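Local coordinates for spike protein P5 (Enterobacteria phage PRD1, PDB 1YQ5) that forms, with proteins P31 and P2, the spike complexes at the five-fold vertices of the capsid and is essential for viral infectivity, at residues A49-A54 / I136-A141. Sequence-based numbering, arbitrary orientation.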
loop_
_atom_site.group_PDB
_atom_site.type_symbol
_atom_site.label_atom_id
_atom_site.label_comp_id
_atom_site.label_asym_id
_atom_site.label_seq_id
_atom_site.Cartn_x
_atom_site.Cartn_y
_atom_site.Cartn_z
ATOM N N ALA A 49 3.741 10.928 -20.873
ATOM C CA ALA A 49 3.687 11.696 -19.625
ATOM C C ALA A 49 3.442 10.829 -18.383
ATOM O O ALA A 49 3.807 11.210 -17.274
ATOM C CB ALA A 49 2.601 12.767 -19.722
ATOM N N GLY A 50 2.824 9.670 -18.580
ATOM C CA GLY A 50 2.531 8.768 -17.476
ATOM C C GLY A 50 1.245 8.043 -17.816
ATOM O O GLY A 50 1.139 7.448 -18.886
ATOM N N ILE A 51 0.264 8.079 -16.922
ATOM C CA ILE A 51 -1.017 7.449 -17.212
ATOM C C ILE A 51 -2.076 8.544 -17.238
ATOM O O ILE A 51 -2.326 9.207 -16.228
ATOM C CB ILE A 51 -1.396 6.383 -16.165
ATOM C CG1 ILE A 51 -0.411 5.213 -16.236
ATOM C CG2 ILE A 51 -2.811 5.872 -16.432
ATOM C CD1 ILE A 51 -0.727 4.083 -15.271
ATOM N N GLN A 52 -2.679 8.734 -18.406
ATOM C CA GLN A 52 -3.697 9.758 -18.612
ATOM C C GLN A 52 -5.060 9.362 -18.062
ATOM O O GLN A 52 -5.478 8.207 -18.178
ATOM C CB GLN A 52 -3.876 10.032 -20.111
ATOM C CG GLN A 52 -2.614 10.378 -20.889
ATOM C CD GLN A 52 -2.085 11.754 -20.560
ATOM O OE1 GLN A 52 -2.856 12.694 -20.345
ATOM N NE2 GLN A 52 -0.767 11.891 -20.536
ATOM N N LEU A 53 -5.755 10.328 -17.468
ATOM C CA LEU A 53 -7.105 10.099 -16.960
ATOM C C LEU A 53 -8.023 10.840 -17.924
ATOM O O LEU A 53 -7.885 12.049 -18.104
ATOM C CB LEU A 53 -7.281 10.661 -15.547
ATOM C CG LEU A 53 -6.847 9.761 -14.385
ATOM C CD1 LEU A 53 -5.343 9.554 -14.421
ATOM C CD2 LEU A 53 -7.271 10.390 -13.068
ATOM N N ALA A 54 -8.944 10.112 -18.549
ATOM C CA ALA A 54 -9.873 10.709 -19.509
ATOM C C ALA A 54 -10.814 11.710 -18.845
ATOM O O ALA A 54 -11.104 11.611 -17.651
ATOM C CB ALA A 54 -10.679 9.613 -20.202
ATOM N N ILE A 136 9.598 -3.155 -13.520
ATOM C CA ILE A 136 8.697 -2.249 -12.841
ATOM C C ILE A 136 7.271 -2.522 -13.288
ATOM O O ILE A 136 6.995 -2.661 -14.483
ATOM C CB ILE A 136 9.059 -0.776 -13.155
ATOM C CG1 ILE A 136 10.463 -0.472 -12.625
ATOM C CG2 ILE A 136 8.029 0.171 -12.537
ATOM C CD1 ILE A 136 10.966 0.915 -12.982
ATOM N N ASN A 137 6.374 -2.630 -12.317
ATOM C CA ASN A 137 4.969 -2.855 -12.606
ATOM C C ASN A 137 4.192 -1.678 -12.048
ATOM O O ASN A 137 4.401 -1.268 -10.904
ATOM C CB ASN A 137 4.488 -4.155 -11.965
ATOM C CG ASN A 137 4.958 -5.381 -12.724
ATOM O OD1 ASN A 137 4.407 -5.725 -13.775
ATOM N ND2 ASN A 137 5.982 -6.034 -12.205
ATOM N N ILE A 138 3.311 -1.128 -12.874
ATOM C CA ILE A 138 2.486 0.004 -12.481
ATOM C C ILE A 138 1.040 -0.334 -12.808
ATOM O O ILE A 138 0.715 -0.656 -13.950
ATOM C CB ILE A 138 2.903 1.279 -13.239
ATOM C CG1 ILE A 138 4.327 1.676 -12.833
ATOM C CG2 ILE A 138 1.916 2.400 -12.958
ATOM C CD1 ILE A 138 4.925 2.799 -13.668
ATOM N N THR A 139 0.180 -0.275 -11.799
ATOM C CA THR A 139 -1.228 -0.587 -11.984
ATOM C C THR A 139 -2.109 0.468 -11.330
ATOM O O THR A 139 -1.880 0.864 -10.187
ATOM C CB THR A 139 -1.577 -1.961 -11.376
ATOM O OG1 THR A 139 -0.825 -2.982 -12.043
ATOM C CG2 THR A 139 -3.064 -2.251 -11.521
ATOM N N ALA A 140 -3.111 0.927 -12.068
ATOM C CA ALA A 140 -4.039 1.917 -11.552
ATOM C C ALA A 140 -5.455 1.477 -11.895
ATOM O O ALA A 140 -5.712 0.981 -12.992
ATOM C CB ALA A 140 -3.750 3.280 -12.157
ATOM N N ALA A 141 -6.365 1.646 -10.945
ATOM C CA ALA A 141 -7.755 1.274 -11.154
ATOM C C ALA A 141 -8.670 2.297 -10.506
ATOM O O ALA A 141 -8.436 2.726 -9.377
ATOM C CB ALA A 141 -8.027 -0.113 -10.571
#
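No flat group takes part where Ile51 meets Ile138 and Ala140: the contact is aliphatic throughout, without ring, amide or carboxylate, and an aromatic side chain borders it, Phe122, which touches both isoleucines. It illustrates how the two sheets of the C-terminal jelly-roll domain of P5 are joined by methyl packing instead of by backbone bonds. A single methyl does the work on one side. Ile51 CD1 rests against Ile138 CG2 at 3.9 Å and, more loosely, lies 4.4 Å from Ala140 CB. Since Ile138 and Ala140 project from the same face of their strand, with Ile138 CG2 and Ala140 CB 5.8 Å apart, CD1 can address both at once. It reaches them because CD1 is anti to CA (chi2 -178°), which carries the methyl beyond CG1. In Ile138 it is the branch methyl that answers: chi1 of -65° sets CG1 beside the backbone N and so puts CG2 anti to it, inclined toward Ala140, while CG1 and CD1 run the other way along the strand. The two side chains therefore pass one another heading opposite ways. Their backbones stay well separated, with the CA atoms of Ile51 and Ala140 8.5 Å apart, and no hydrogen bond crosses. All three touching residues are buried, although the shared area is a modest 95 Å². Leu7 and Leu31 add to the apolar packing around Ile51, and Met65 to that around Ile138. Thr139 points away from this interior, its OG1 is hydrogen-bonded to Ser8 OG, and it packs on Leu106 of a second subunit, so strand 135-142 serves the core with one face and the trimer with the other. It runs between strands 5-11 and 59-68, whereas strand 51-53 lies in the facing sheet, flanked by 44-46 and 119-126.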